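Local atomic coordinates of protein Kinase A (Toxoplasma gondii, PDB entry 5J3U), a protein that probably acts as the regulatory subunit of a cAMP-dependent protein kinase, binding cAMP in two tandem domains and restraining the catalytic subunit. Residues D117-N120 with A121-D125; A236-R240 with K241-R245. All blocks are in the same frame, centred on the assembly; numbering follows the deposited sequence.

Contact 1 (D117-N120 with A121-D125); sequences DTFN and AIVKD
Phe119 and Lys124 both set CG opposite the backbone N (chi1 180° and -178°), and the two side chains meet at about a right angle. The start of the lysine chain thereby comes against the ring: Lys124 CB is 3.7 Å from Phe119 CE2, while Lys124 CA lies over one ring face. Val123 approaches the same ring obliquely, with its CB 3.6 Å from Phe119 CD1 and its CG1 3.7 Å from Phe119 CE1. A flat aromatic and a compact branched residue suit this buried side of helix 116-138, where Phe119 also packs on Leu93 and Leu94 of helix 91-95. One residue before Phe119 and Val123, Thr118 and Ile122 run side by side, Thr118 CG2 beside Ile122 CG1, and both side chains touch helix 27-36. The backbone here widens into a pi-type turn. Phe119 O accepts two bonds, from Val123 N at 3.0 Å and from Lys124 N at 2.9 Å, which arrive from opposite faces of its carbonyl plane. Asn120 O, the regular alpha-helical acceptor for Lys124 N, instead accepts from a water (2.6 Å) that in turn accepts from Asp125 N (3.0 Å). Beyond the ring the lysine stays extended, passing alongside Asn120 with CD 3.5 Å from Asn120 OD1, an oxygen that the contact buries and for which the model offers no partner. Lysine fits because its methylenes can pack as an apolar chain while its ammonium NZ reaches the carbonyls of Leu93 and Leu94; this one residue thus joins an irregular helical turn to helix 91-95, whose first residues, Leu91 and Ala92, line the cAMP pocket.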
ATOM      1  N   ASP A 117      -9.853   3.498  20.579  1.00 19.85           N
ATOM      2  CA  ASP A 117      -8.833   3.625  21.615  1.00 19.92           C
ATOM      3  C   ASP A 117      -7.543   2.880  21.230  1.00 16.95           C
ATOM      4  O   ASP A 117      -6.426   3.417  21.364  1.00 16.25           O
ATOM      5  CB  ASP A 117      -9.340   3.203  23.003  1.00 23.91           C
ATOM      6  CG  ASP A 117     -10.361   4.207  23.602  1.00 29.52           C
ATOM      7  OD1 ASP A 117     -10.420   5.400  23.189  1.00 31.50           O
ATOM      8  OD2 ASP A 117     -11.100   3.777  24.514  1.00 31.95           O
ATOM      9  N   THR A 118      -7.686   1.686  20.700  1.00 16.81           N
ATOM     10  CA  THR A 118      -6.506   0.896  20.301  1.00 17.24           C
ATOM     11  C   THR A 118      -5.841   1.554  19.086  1.00 16.64           C
ATOM     12  O   THR A 118      -4.632   1.669  19.033  1.00 15.19           O
ATOM     13  CB  THR A 118      -6.866  -0.571  20.036  1.00 19.05           C
ATOM     14  OG1 THR A 118      -7.451  -1.106  21.238  1.00 20.02           O
ATOM     15  CG2 THR A 118      -5.627  -1.397  19.651  1.00 19.02           C
ATOM     16  N   PHE A 119      -6.655   1.983  18.143  1.00 15.69           N
ATOM     17  CA  PHE A 119      -6.124   2.735  17.010  1.00 16.31           C
ATOM     18  C   PHE A 119      -5.309   3.965  17.450  1.00 16.09           C
ATOM     19  O   PHE A 119      -4.169   4.184  16.990  1.00 15.41           O
ATOM     20  CB  PHE A 119      -7.242   3.118  16.069  1.00 16.16           C
ATOM     21  CG  PHE A 119      -6.764   3.895  14.891  1.00 16.54           C
ATOM     22  CD1 PHE A 119      -6.187   3.232  13.804  1.00 16.12           C
ATOM     23  CD2 PHE A 119      -6.872   5.268  14.872  1.00 17.29           C
ATOM     24  CE1 PHE A 119      -5.749   3.951  12.683  1.00 16.70           C
ATOM     25  CE2 PHE A 119      -6.407   5.998  13.764  1.00 16.61           C
ATOM     26  CZ  PHE A 119      -5.865   5.329  12.693  1.00 17.51           C
ATOM     27  N   ASN A 120      -5.873   4.748  18.357  1.00 17.24           N
ATOM     28  CA  ASN A 120      -5.172   5.907  18.907  1.00 18.44           C
ATOM     29  C   ASN A 120      -3.918   5.575  19.609  1.00 17.94           C
ATOM     30  O   ASN A 120      -2.918   6.237  19.400  1.00 18.79           O
ATOM     31  CB  ASN A 120      -6.066   6.762  19.845  1.00 20.28           C
ATOM     32  CG  ASN A 120      -7.086   7.572  19.079  1.00 25.44           C
ATOM     33  OD1 ASN A 120      -7.020   7.675  17.843  1.00 28.39           O
ATOM     34  ND2 ASN A 120      -8.056   8.116  19.790  1.00 26.32           N
ATOM     35  N   ALA A 121      -3.936   4.526  20.425  1.00 16.95           N
ATOM     36  CA  ALA A 121      -2.746   4.144  21.197  1.00 16.58           C
ATOM     37  C   ALA A 121      -1.586   3.565  20.360  1.00 17.63           C
ATOM     38  O   ALA A 121      -0.441   3.881  20.608  1.00 17.72           O
ATOM     39  CB  ALA A 121      -3.156   3.121  22.252  1.00 17.91           C
ATOM     40  N   ILE A 122      -1.885   2.707  19.387  1.00 16.52           N
ATOM     41  CA  ILE A 122      -0.867   1.886  18.706  1.00 17.94           C
ATOM     42  C   ILE A 122      -0.558   2.354  17.279  1.00 18.51           C
ATOM     43  O   ILE A 122       0.605   2.281  16.868  1.00 17.87           O
ATOM     44  CB  ILE A 122      -1.301   0.422  18.610  1.00 19.22           C
ATOM     45  CG1 ILE A 122      -1.690  -0.141  19.996  1.00 19.71           C
ATOM     46  CG2 ILE A 122      -0.242  -0.451  17.908  1.00 19.19           C
ATOM     47  CD1 ILE A 122      -0.515  -0.265  20.960  1.00 21.98           C
ATOM     48  N   VAL A 123      -1.583   2.816  16.554  1.00 17.17           N
ATOM     49  CA  VAL A 123      -1.494   3.049  15.111  1.00 18.35           C
ATOM     50  C   VAL A 123      -1.379   4.500  14.636  1.00 19.45           C
ATOM     51  O   VAL A 123      -0.637   4.773  13.720  1.00 18.03           O
ATOM     52  CB  VAL A 123      -2.696   2.470  14.366  1.00 18.42           C
ATOM     53  CG1 VAL A 123      -2.391   2.368  12.859  1.00 18.97           C
ATOM     54  CG2 VAL A 123      -3.045   1.091  14.864  1.00 19.03           C
ATOM     55  N   LYS A 124      -2.133   5.398  15.250  1.00 19.43           N
ATOM     56  CA  LYS A 124      -2.459   6.716  14.658  1.00 21.93           C
ATOM     57  C   LYS A 124      -1.191   7.572  14.437  1.00 22.57           C
ATOM     58  O   LYS A 124      -0.955   8.046  13.331  1.00 19.38           O
ATOM     59  CB  LYS A 124      -3.473   7.455  15.513  1.00 22.09           C
ATOM     60  CG  LYS A 124      -3.877   8.792  14.922  1.00 26.48           C
ATOM     61  CD  LYS A 124      -4.952   9.495  15.732  1.00 30.12           C
ATOM     62  CE  LYS A 124      -5.159  10.890  15.159  1.00 35.00           C
ATOM     63  NZ  LYS A 124      -6.534  11.362  15.466  1.00 38.71           N
ATOM     64  N   ASP A 125      -0.401   7.733  15.487  1.00 21.39           N
ATOM     65  CA  ASP A 125       0.862   8.480  15.402  1.00 24.27           C
ATOM     66  C   ASP A 125       1.846   7.855  14.421  1.00 20.70           C
ATOM     67  O   ASP A 125       2.429   8.594  13.611  1.00 20.65           O
ATOM     68  CB  ASP A 125       1.477   8.657  16.806  1.00 26.70           C
ATOM     69  CG  ASP A 125       0.634   9.611  17.708  1.00 30.70           C
ATOM     70  OD1 ASP A 125      -0.284  10.293  17.205  1.00 38.05           O
ATOM     71  OD2 ASP A 125       0.878   9.670  18.946  1.00 37.25           O
TER
HETATM   72  O   HOH W   1      -0.589   6.564  18.209  1.00 23.41           O

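Contact 2 (A236-R240 with K241-R245); sequences ACLER and KSFKR
Arg240 opens the helix that Lys244 continues one turn later, and the two side chains run alongside each other, pointing the same way. Lys244 N donates to Arg240 O at 2.9 Å in a nearly straight bond (171°), and Lys244 CG packs against the same oxygen at 3.3 Å. Out along the chains, Arg240 NH1 comes within 4.1 Å of Lys244 CE. A carboxylate accounts for two cations so close together: Arg240 NH1 pairs with Glu220 OE1 and Lys244 NZ with Glu220 OE2. A bend at chi3 of Arg240 (-77°) turns the guanidinium off the line of the chain, letting NE meet Asp178 in a salt bridge while NH2 reaches the carbonyls of Gly177 and Ala216. Arginine suits the place because its several N-H groups can serve these separate acceptors at once. The setting is the junction where the last strand of the second cyclic nucleotide-binding barrel, 232-239, turns into helix 240-246, the two segments lying at 78° to each other. Glu239 holds the N-cap position, and Phe243 N donates to Glu239 O at 2.9 Å. On the inner side of this corner Leu238 fills the angle with its two methyls: CD1 rests 3.6 Å from Ser242 CB, and CD2 sits 3.7 Å from Phe243 CA. A branched aliphatic residue can thus touch two successive helical positions from one strand position. Phe243 carries its ring onward into the core, edge-to-face with Phe180 and against Leu217, Ile218 and Leu254. Ser242, being small, lets Leu238 CD1 lie directly against its CB, and its OG shares a water with Glu239 N, which donates to that water at 2.9 Å.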
ATOM      1  N   ALA A 236      10.677   1.715  -0.816  1.00 11.62           N
ATOM      2  CA  ALA A 236       9.295   2.152  -0.984  1.00 10.97           C
ATOM      3  C   ALA A 236       8.737   1.455  -2.215  1.00 11.86           C
ATOM      4  O   ALA A 236       9.414   1.422  -3.290  1.00 11.88           O
ATOM      5  CB  ALA A 236       9.223   3.662  -1.117  1.00 11.09           C
ATOM      6  N   CYS A 237       7.470   1.050  -2.125  1.00 10.82           N
ATOM      7  CA  CYS A 237       6.847   0.153  -3.123  1.00 11.86           C
ATOM      8  C   CYS A 237       5.512   0.754  -3.537  1.00 12.09           C
ATOM      9  O   CYS A 237       4.714   1.086  -2.663  1.00 12.88           O
ATOM     10  CB  CYS A 237       6.572  -1.217  -2.501  1.00 12.35           C
ATOM     11  SG  CYS A 237       7.995  -1.963  -1.700  1.00 14.77           S
ATOM     12  N   LEU A 238       5.298   0.888  -4.837  1.00 11.84           N
ATOM     13  CA  LEU A 238       4.064   1.409  -5.440  1.00 11.95           C
ATOM     14  C   LEU A 238       3.504   0.361  -6.416  1.00 13.74           C
ATOM     15  O   LEU A 238       4.182  -0.039  -7.363  1.00 13.76           O
ATOM     16  CB  LEU A 238       4.375   2.662  -6.206  1.00 12.20           C
ATOM     17  CG  LEU A 238       3.240   3.517  -6.737  1.00 12.04           C
ATOM     18  CD1 LEU A 238       2.444   4.115  -5.584  1.00 12.86           C
ATOM     19  CD2 LEU A 238       3.733   4.589  -7.680  1.00 11.85           C
ATOM     20  N   GLU A 239       2.294  -0.107  -6.158  1.00 14.31           N
ATOM     21  CA  GLU A 239       1.640  -1.118  -7.004  1.00 16.65           C
ATOM     22  C   GLU A 239       1.268  -0.578  -8.351  1.00 16.20           C
ATOM     23  O   GLU A 239       1.047   0.580  -8.511  1.00 14.23           O
ATOM     24  CB  GLU A 239       0.362  -1.635  -6.356  1.00 20.90           C
ATOM     25  CG  GLU A 239       0.597  -2.486  -5.148  1.00 27.01           C
ATOM     26  CD  GLU A 239      -0.689  -3.096  -4.622  1.00 34.10           C
ATOM     27  OE1 GLU A 239      -1.718  -2.397  -4.635  1.00 40.89           O
ATOM     28  OE2 GLU A 239      -0.667  -4.256  -4.174  1.00 43.68           O
ATOM     29  N   ARG A 240       1.211  -1.476  -9.337  1.00 15.24           N
ATOM     30  CA  ARG A 240       0.926  -1.145 -10.732  1.00 15.26           C
ATOM     31  C   ARG A 240      -0.254  -0.215 -10.959  1.00 13.72           C
ATOM     32  O   ARG A 240      -0.155   0.812 -11.676  1.00 14.56           O
ATOM     33  CB  ARG A 240       0.648  -2.483 -11.460  1.00 15.97           C
ATOM     34  CG  ARG A 240       0.128  -2.332 -12.872  1.00 18.29           C
ATOM     35  CD  ARG A 240      -0.146  -3.704 -13.473  1.00 20.32           C
ATOM     36  NE  ARG A 240       1.101  -4.343 -13.876  1.00 20.49           N
ATOM     37  CZ  ARG A 240       1.781  -4.044 -14.970  1.00 20.64           C
ATOM     38  NH1 ARG A 240       1.359  -3.114 -15.796  1.00 23.30           N
ATOM     39  NH2 ARG A 240       2.911  -4.681 -15.235  1.00 22.27           N
ATOM     40  N   LYS A 241      -1.367  -0.533 -10.297  1.00 16.17           N
ATOM     41  CA  LYS A 241      -2.564   0.261 -10.465  1.00 20.06           C
ATOM     42  C   LYS A 241      -2.343   1.701  -9.984  1.00 17.87           C
ATOM     43  O   LYS A 241      -2.753   2.619 -10.652  1.00 19.38           O
ATOM     44  CB  LYS A 241      -3.758  -0.349  -9.746  1.00 24.57           C
ATOM     45  CG  LYS A 241      -5.052   0.325 -10.146  1.00 29.99           C
ATOM     46  CD  LYS A 241      -6.252  -0.470  -9.669  1.00 38.01           C
ATOM     47  CE  LYS A 241      -6.468  -1.743 -10.471  1.00 44.60           C
ATOM     48  NZ  LYS A 241      -7.853  -2.259 -10.251  1.00 50.43           N
ATOM     49  N   SER A 242      -1.689   1.870  -8.834  1.00 17.89           N
ATOM     50  CA  SER A 242      -1.354   3.209  -8.325  1.00 16.17           C
ATOM     51  C   SER A 242      -0.359   3.921  -9.196  1.00 14.94           C
ATOM     52  O   SER A 242      -0.435   5.125  -9.378  1.00 14.58           O
ATOM     53  CB  SER A 242      -0.784   3.159  -6.914  1.00 16.92           C
ATOM     54  OG  SER A 242      -1.645   2.420  -6.118  1.00 19.62           O
ATOM     55  N   PHE A 243       0.627   3.184  -9.714  1.00 13.96           N
ATOM     56  CA  PHE A 243       1.579   3.768 -10.631  1.00 13.28           C
ATOM     57  C   PHE A 243       0.897   4.378 -11.867  1.00 13.68           C
ATOM     58  O   PHE A 243       1.141   5.539 -12.261  1.00 13.39           O
ATOM     59  CB  PHE A 243       2.592   2.695 -11.056  1.00 13.91           C
ATOM     60  CG  PHE A 243       3.637   3.156 -12.024  1.00 14.14           C
ATOM     61  CD1 PHE A 243       3.427   3.056 -13.414  1.00 14.15           C
ATOM     62  CD2 PHE A 243       4.905   3.517 -11.590  1.00 15.03           C
ATOM     63  CE1 PHE A 243       4.407   3.423 -14.298  1.00 14.53           C
ATOM     64  CE2 PHE A 243       5.901   3.860 -12.490  1.00 14.68           C
ATOM     65  CZ  PHE A 243       5.655   3.815 -13.840  1.00 15.67           C
ATOM     66  N   LYS A 244       0.047   3.574 -12.485  1.00 14.88           N
ATOM     67  CA  LYS A 244      -0.693   4.022 -13.670  1.00 15.31           C
ATOM     68  C   LYS A 244      -1.640   5.206 -13.340  1.00 15.88           C
ATOM     69  O   LYS A 244      -1.744   6.137 -14.117  1.00 14.53           O
ATOM     70  CB  LYS A 244      -1.498   2.874 -14.219  1.00 16.94           C
ATOM     71  CG  LYS A 244      -0.710   1.749 -14.843  1.00 16.57           C
ATOM     72  CD  LYS A 244      -0.103   2.098 -16.171  1.00 18.42           C
ATOM     73  CE  LYS A 244       0.701   0.878 -16.689  1.00 20.59           C
ATOM     74  NZ  LYS A 244       1.345   1.080 -18.014  1.00 19.35           N
ATOM     75  N   ARG A 245      -2.278   5.187 -12.175  1.00 15.89           N
ATOM     76  CA  ARG A 245      -3.303   6.202 -11.873  1.00 16.34           C
ATOM     77  C   ARG A 245      -2.784   7.467 -11.228  1.00 17.12           C
ATOM     78  O   ARG A 245      -3.507   8.473 -11.231  1.00 16.53           O
ATOM     79  CB  ARG A 245      -4.377   5.593 -11.031  1.00 18.01           C
ATOM     80  CG  ARG A 245      -5.164   4.591 -11.827  1.00 19.74           C
ATOM     81  CD  ARG A 245      -6.217   3.959 -10.988  1.00 21.78           C
ATOM     82  NE  ARG A 245      -7.022   3.073 -11.816  1.00 24.38           N
ATOM     83  CZ  ARG A 245      -8.044   2.357 -11.371  1.00 23.74           C
ATOM     84  NH1 ARG A 245      -8.458   2.447 -10.092  1.00 22.11           N
ATOM     85  NH2 ARG A 245      -8.694   1.585 -12.238  1.00 25.62           N
TER
HETATM   86  O   HOH W   2       0.475   1.081  -4.186  1.00 15.43           O

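Overall arrangement
Contact 1 comes first along the chain, in the N-terminal cyclic nucleotide-binding domain, and contact 2 follows in the second. Their centres are 27 Å apart and their nearest atoms about 17 Å, so they do not touch. They occupy matching places: strand 109-115 leads into helix 116-138, as strand 232-239 leads into helix 240-246, and each helix has phenylalanine as its fourth residue, packed on a short helix beside the cAMP site, 91-95 or 215-219. The long first helix runs on toward the second domain, whereas the second ends soon. This placement is consistent with a route by which cAMP binding could influence helices beyond each barrel.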